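Local coordinates for natterin-like protein (Lethenteron camtschaticum, PDB 6IUL) that probably recognises cell-surface glycans through a jacalin-like lectin domain and kills target cells by forming membrane pores with an aerolysin-family module, at residues Glu68-Glu73 and Thr96-Glu101; Gln31-Ser36 and Arg43-Trp48. One frame throughout, in Å; residues are numbered along the deposited sequence.

Contact 1 of 2, residues Glu68-Glu73 and Thr96-Glu101; sequences EFESGE and TSRSRE
Glu73 meets Arg100 and Thr96 through one carboxylate. OE1 of Glu73 lies 2.8 Å from NH1 of Arg100, at the edge of the guanidinium, a salt bridge whose hydrogen bond is weak because the N-H points well aside (124°). Glu70 links the two arginines. Its OE1 takes NH1 of Arg98 at 2.7 Å, nearly in the guanidinium plane, although the carboxylate is turned 46° from that plane. OE2 of Glu70 stands 3.5 Å from NH1 of Arg100, well out of the plane, so this second bridge is one of charge alone. The four residues make a network in which each carboxylate probably stays ionised.

Two uncharged donors also hold the buried Glu73 carboxylate. Thr96 OG1 donates to Glu73 OE2 over 2.5 Å, and the backbone N of Glu70 reaches Glu73 OE1 at 2.9 Å. The extended Glu73 chain, with CG opposite the backbone N (chi1 -171°), carries the group back to that N-H. Thr96 OG1 also accepts from the backbone N of Arg98, an ST turn within the type I turn Thr96-Ser99. This turn joins strands 89-96 and 101-105 of the jacalin-like lectin domain, while a type II turn, Glu70-Glu73, lies between strands 65-68 and 75-82, so the crossing between the two sheets is held against a hairpin turn of the second.

The backbone supplies further acceptors: Arg98 NH2 binds Ser71 O at 3.1 Å on a lone pair, and Arg100 NH1 weakly binds Glu68 O. Two waters, weakly bonded to Arg100 NH2, bridge it to Glu68 N and O, and a third spans Gly72 O and Ser97 OG, which also bonds Phe74 N.

The aliphatic part of Glu73 packs on Arg98, CB over one guanidinium face. Thr96 CG2 slides past Phe69 CE2 at 3.9 Å.

Contact 2 of 2, residues Gln31-Ser36 and Arg43-Trp48; sequences QKLSVS and RGVQVW
Lys32 lies along Trp48 on one face of this antiparallel pairing, its straight chain laid over the indole. Fully extended, with CG opposite the backbone N (chi1 -173°), it places CD 3.9 Å from the centroid of the six-membered ring, a CH-pi contact 13° off the normal. NZ stands farther up over the same ring at 4.9 Å in a cation-pi contact, and also has a long, weak ion pair with Glu66. Gln46 CG packs on the opposite face of the indole, which is thereby clasped between two aliphatic chains. Ser34 presents CB to the ring's edge, 3.8 Å from Trp48 CZ3, so the small serine makes room for the broad tryptophan. Gly44, without a side chain, faces Ser36, whose side chain packs against Met60 and Ala64.

The strands form a beta hairpin within a four-stranded sheet of the jacalin-like lectin domain. Classic beta bulges occur near both ends: Gln31 and Lys32 face Trp48, and Arg43 and Gly44 face Ser36, whose carbonyl O accepts from both backbone N atoms from the same face of its plane.

On the other face Leu33 CD1 fits between two valines, 3.6 Å from Val45 CG1 and 3.9 Å from Val47 CG2. Val45 turns its second methyl, CG2, to Val35 CG2 at 4.0 Å. Phe102 and Phe140 pack against Leu33, and Met138 against Val45.

Contact 2 comes first along the chain and closes before contact 1 opens; their centres are 16 Å apart within the putative glycan-recognising lectin region. Strand 65-68, leading into the 68-73 segment, pairs with strand 30-37, so contact 2 occupies the two central strands of the sheet and contact 1 starts at an outermost strand. They meet where Phe69 N probably bonds to Gln31 O and Glu68 OE1 to Gln31 NE2. Segment 96-101 is the turn between strands 89-96 and 101-105 of a second four-stranded sheet, whose Phe102 packs on the apolar face of the hairpin. Contact 2 builds a sheet, while contact 1 joins the loop leaving it to a turn of the next.

Contact 1 of 2, residues Glu68-Glu73 and Thr96-Glu101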
loop_
_atom_site.group_PDB
_atom_site.type_symbol
_atom_site.label_atom_id
_atom_site.label_comp_id
_atom_site.label_asym_id
_atom_site.label_seq_id
_atom_site.Cartn_x
_atom_site.Cartn_y
_atom_site.Cartn_z
ATOM N N GLU A 68 -21.726 -18.253 9.322
ATOM C CA GLU A 68 -20.311 -17.887 9.424
ATOM C C GLU A 68 -20.075 -16.519 8.826
ATOM O O GLU A 68 -20.494 -16.256 7.703
ATOM C CB GLU A 68 -19.435 -18.908 8.711
ATOM C CG GLU A 68 -17.957 -18.604 8.952
ATOM C CD GLU A 68 -17.023 -19.766 8.634
ATOM O OE1 GLU A 68 -15.874 -19.783 9.128
ATOM O OE2 GLU A 68 -17.434 -20.635 7.867
ATOM N N PHE A 69 -19.414 -15.658 9.591
ATOM C CA PHE A 69 -19.112 -14.316 9.168
ATOM C C PHE A 69 -17.961 -14.296 8.177
ATOM O O PHE A 69 -16.974 -15.010 8.365
ATOM C CB PHE A 69 -18.746 -13.435 10.384
ATOM C CG PHE A 69 -19.953 -13.036 11.193
ATOM C CD1 PHE A 69 -20.490 -13.881 12.114
ATOM C CD2 PHE A 69 -20.556 -11.825 10.995
ATOM C CE1 PHE A 69 -21.630 -13.527 12.852
ATOM C CE2 PHE A 69 -21.672 -11.466 11.724
ATOM C CZ PHE A 69 -22.214 -12.331 12.657
ATOM N N GLU A 70 -18.094 -13.460 7.156
ATOM C CA GLU A 70 -16.985 -13.164 6.232
ATOM C C GLU A 70 -16.027 -12.181 6.937
ATOM O O GLU A 70 -16.425 -11.422 7.852
ATOM C CB GLU A 70 -17.537 -12.511 4.939
ATOM C CG GLU A 70 -18.558 -13.371 4.161
ATOM C CD GLU A 70 -19.341 -12.609 3.076
ATOM O OE1 GLU A 70 -18.891 -11.540 2.622
ATOM O OE2 GLU A 70 -20.437 -13.052 2.649
ATOM N N SER A 71 -14.770 -12.193 6.524
ATOM C CA SER A 71 -13.799 -11.174 6.908
ATOM C C SER A 71 -14.346 -9.753 6.684
ATOM O O SER A 71 -14.844 -9.404 5.591
ATOM C CB SER A 71 -12.501 -11.352 6.112
ATOM O OG SER A 71 -11.875 -12.554 6.549
ATOM N N GLY A 72 -14.288 -8.939 7.729
ATOM C CA GLY A 72 -14.778 -7.575 7.615
ATOM C C GLY A 72 -16.281 -7.397 7.771
ATOM O O GLY A 72 -16.775 -6.279 7.765
ATOM N N GLU A 73 -17.006 -8.492 7.928
ATOM C CA GLU A 73 -18.479 -8.432 8.088
ATOM C C GLU A 73 -18.844 -8.289 9.549
ATOM O O GLU A 73 -18.398 -9.082 10.369
ATOM C CB GLU A 73 -19.121 -9.697 7.533
ATOM C CG GLU A 73 -20.633 -9.634 7.463
ATOM C CD GLU A 73 -21.259 -10.884 6.856
ATOM O OE1 GLU A 73 -20.597 -11.948 6.901
ATOM O OE2 GLU A 73 -22.425 -10.787 6.368
ATOM N N THR A 96 -26.461 -8.525 9.047
ATOM C CA THR A 96 -25.082 -8.057 8.991
ATOM C C THR A 96 -24.901 -6.815 8.154
ATOM O O THR A 96 -25.843 -6.339 7.484
ATOM C CB THR A 96 -24.132 -9.112 8.451
ATOM O OG1 THR A 96 -24.316 -9.229 7.038
ATOM C CG2 THR A 96 -24.424 -10.465 9.142
ATOM N N SER A 97 -23.669 -6.295 8.201
ATOM C CA SER A 97 -23.278 -5.121 7.431
ATOM C C SER A 97 -23.343 -5.375 5.938
ATOM O O SER A 97 -23.385 -4.417 5.176
ATOM C CB SER A 97 -21.845 -4.683 7.825
ATOM O OG SER A 97 -20.953 -5.744 7.648
ATOM N N ARG A 98 -23.344 -6.653 5.520
ATOM C CA ARG A 98 -23.512 -7.014 4.113
ATOM C C ARG A 98 -24.922 -7.488 3.836
ATOM O O ARG A 98 -25.152 -8.232 2.921
ATOM C CB ARG A 98 -22.549 -8.107 3.729
ATOM C CG ARG A 98 -21.146 -7.896 4.239
ATOM C CD ARG A 98 -20.171 -7.856 3.120
ATOM N NE ARG A 98 -18.893 -7.337 3.626
ATOM C CZ ARG A 98 -17.785 -8.036 3.812
ATOM N NH1 ARG A 98 -17.720 -9.322 3.530
ATOM N NH2 ARG A 98 -16.718 -7.414 4.233
ATOM N N SER A 99 -25.866 -7.057 4.656
ATOM C CA SER A 99 -27.278 -7.401 4.488
ATOM C C SER A 99 -27.619 -8.889 4.523
ATOM O O SER A 99 -28.720 -9.252 4.172
ATOM C CB SER A 99 -27.860 -6.719 3.219
ATOM O OG SER A 99 -27.569 -5.326 3.267
ATOM N N ARG A 100 -26.712 -9.745 4.977
ATOM C CA ARG A 100 -27.075 -11.150 5.192
ATOM C C ARG A 100 -27.804 -11.316 6.527
ATOM O O ARG A 100 -27.509 -10.628 7.524
ATOM C CB ARG A 100 -25.858 -12.025 5.159
ATOM C CG ARG A 100 -25.108 -11.987 3.829
ATOM C CD ARG A 100 -23.741 -12.589 3.994
ATOM N NE ARG A 100 -23.829 -13.984 4.311
ATOM C CZ ARG A 100 -22.947 -14.685 5.027
ATOM N NH1 ARG A 100 -21.903 -14.122 5.605
ATOM N NH2 ARG A 100 -23.164 -15.981 5.202
ATOM N N GLU A 101 -28.741 -12.243 6.552
ATOM C CA GLU A 101 -29.663 -12.382 7.661
ATOM C C GLU A 101 -29.578 -13.777 8.288
ATOM O O GLU A 101 -29.383 -14.777 7.593
ATOM C CB GLU A 101 -31.077 -12.114 7.201
ATOM C CG GLU A 101 -32.091 -12.108 8.352
ATOM C CD GLU A 101 -33.578 -11.888 7.925
ATOM O OE1 GLU A 101 -34.453 -12.701 8.366
ATOM O OE2 GLU A 101 -33.885 -10.882 7.207
HETATM O O HOH W 1 -22.954 -18.306 6.678
HETATM O O HOH W 2 -20.369 -17.648 4.997
HETATM O O HOH W 3 -18.926 -4.832 6.098
#

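Contact 2 of 2, residues Gln31-Ser36 and Arg43-Trp48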
loop_
_atom_site.group_PDB
_atom_site.type_symbol
_atom_site.label_atom_id
_atom_site.label_comp_id
_atom_site.label_asym_id
_atom_site.label_seq_id
_atom_site.Cartn_x
_atom_site.Cartn_y
_atom_site.Cartn_z
ATOM N N GLN A 31 -16.791 -15.538 15.024
ATOM C CA GLN A 31 -16.581 -15.981 13.658
ATOM C C GLN A 31 -17.764 -16.781 13.135
ATOM O O GLN A 31 -18.161 -16.634 11.969
ATOM C CB GLN A 31 -15.307 -16.828 13.527
ATOM C CG GLN A 31 -15.106 -17.257 12.078
ATOM C CD GLN A 31 -13.729 -17.739 11.701
ATOM O OE1 GLN A 31 -12.782 -17.716 12.492
ATOM N NE2 GLN A 31 -13.644 -18.268 10.480
ATOM N N LYS A 32 -18.326 -17.625 13.994
ATOM C CA LYS A 32 -19.362 -18.514 13.590
ATOM C C LYS A 32 -20.312 -18.834 14.752
ATOM O O LYS A 32 -19.894 -18.989 15.881
ATOM C CB LYS A 32 -18.724 -19.798 13.070
ATOM C CG LYS A 32 -19.667 -20.816 12.435
ATOM C CD LYS A 32 -18.843 -22.042 11.969
ATOM C CE LYS A 32 -19.697 -23.093 11.321
ATOM N NZ LYS A 32 -18.836 -24.139 10.667
ATOM N N LEU A 33 -21.591 -19.011 14.431
ATOM C CA LEU A 33 -22.608 -19.368 15.396
ATOM C C LEU A 33 -23.493 -20.464 14.831
ATOM O O LEU A 33 -23.834 -20.462 13.646
ATOM C CB LEU A 33 -23.482 -18.165 15.630
ATOM C CG LEU A 33 -24.699 -18.305 16.490
ATOM C CD1 LEU A 33 -24.246 -18.657 17.881
ATOM C CD2 LEU A 33 -25.578 -17.042 16.545
ATOM N N SER A 34 -23.890 -21.398 15.680
ATOM C CA SER A 34 -24.849 -22.411 15.327
ATOM C C SER A 34 -25.888 -22.559 16.449
ATOM O O SER A 34 -25.542 -22.599 17.614
ATOM C CB SER A 34 -24.123 -23.733 15.060
ATOM O OG SER A 34 -25.057 -24.736 14.775
ATOM N N VAL A 35 -27.167 -22.658 16.070
ATOM C CA VAL A 35 -28.267 -22.606 16.995
ATOM C C VAL A 35 -29.228 -23.774 16.767
ATOM O O VAL A 35 -29.639 -24.083 15.629
ATOM C CB VAL A 35 -29.060 -21.288 16.867
ATOM C CG1 VAL A 35 -30.206 -21.222 17.874
ATOM C CG2 VAL A 35 -28.160 -20.082 17.100
ATOM N N SER A 36 -29.571 -24.430 17.864
ATOM C CA SER A 36 -30.581 -25.451 17.887
ATOM C C SER A 36 -31.836 -24.888 18.548
ATOM O O SER A 36 -31.760 -24.187 19.565
ATOM C CB SER A 36 -30.109 -26.707 18.652
ATOM O OG SER A 36 -29.090 -27.394 17.920
ATOM N N ARG A 43 -32.768 -24.309 22.167
ATOM C CA ARG A 43 -32.233 -25.422 22.924
ATOM C C ARG A 43 -30.756 -25.274 23.234
ATOM O O ARG A 43 -30.276 -25.684 24.300
ATOM C CB ARG A 43 -32.440 -26.723 22.151
ATOM C CG ARG A 43 -33.837 -27.314 22.247
ATOM C CD ARG A 43 -33.625 -28.616 23.069
ATOM N NE ARG A 43 -33.308 -29.687 22.148
ATOM C CZ ARG A 43 -33.104 -30.978 22.464
ATOM N NH1 ARG A 43 -33.055 -31.424 23.701
ATOM N NH2 ARG A 43 -32.977 -31.856 21.490
ATOM N N GLY A 44 -30.026 -24.737 22.267
ATOM C CA GLY A 44 -28.589 -24.718 22.402
ATOM C C GLY A 44 -27.904 -23.820 21.397
ATOM O O GLY A 44 -28.457 -23.477 20.360
ATOM N N VAL A 45 -26.667 -23.482 21.718
ATOM C CA VAL A 45 -25.854 -22.642 20.870
ATOM C C VAL A 45 -24.422 -23.165 20.895
ATOM O O VAL A 45 -23.917 -23.531 21.943
ATOM C CB VAL A 45 -25.928 -21.206 21.429
ATOM C CG1 VAL A 45 -24.769 -20.392 21.018
ATOM C CG2 VAL A 45 -27.190 -20.516 20.972
ATOM N N GLN A 46 -23.782 -23.199 19.750
ATOM C CA GLN A 46 -22.352 -23.386 19.676
ATOM C C GLN A 46 -21.698 -22.141 19.001
ATOM O O GLN A 46 -22.174 -21.634 17.987
ATOM C CB GLN A 46 -22.066 -24.655 18.921
ATOM C CG GLN A 46 -20.611 -25.003 18.670
ATOM C CD GLN A 46 -20.396 -26.448 18.260
ATOM O OE1 GLN A 46 -20.679 -26.865 17.148
ATOM N NE2 GLN A 46 -19.854 -27.197 19.176
ATOM N N VAL A 47 -20.604 -21.669 19.566
ATOM C CA VAL A 47 -19.991 -20.426 19.173
ATOM C C VAL A 47 -18.505 -20.647 18.944
ATOM O O VAL A 47 -17.803 -21.291 19.769
ATOM C CB VAL A 47 -20.133 -19.394 20.319
ATOM C CG1 VAL A 47 -19.469 -18.070 19.963
ATOM C CG2 VAL A 47 -21.594 -19.180 20.711
ATOM N N TRP A 48 -18.021 -20.079 17.839
ATOM C CA TRP A 48 -16.593 -20.111 17.483
ATOM C C TRP A 48 -16.025 -18.674 17.440
ATOM O O TRP A 48 -16.666 -17.759 16.868
ATOM C CB TRP A 48 -16.398 -20.682 16.088
ATOM C CG TRP A 48 -16.719 -22.128 15.881
ATOM C CD1 TRP A 48 -15.813 -23.134 15.700
ATOM C CD2 TRP A 48 -18.020 -22.720 15.714
ATOM N NE1 TRP A 48 -16.471 -24.315 15.445
ATOM C CE2 TRP A 48 -17.824 -24.095 15.445
ATOM C CE3 TRP A 48 -19.317 -22.223 15.748
ATOM C CZ2 TRP A 48 -18.904 -25.002 15.247
ATOM C CZ3 TRP A 48 -20.377 -23.072 15.539
ATOM C CH2 TRP A 48 -20.174 -24.470 15.283
#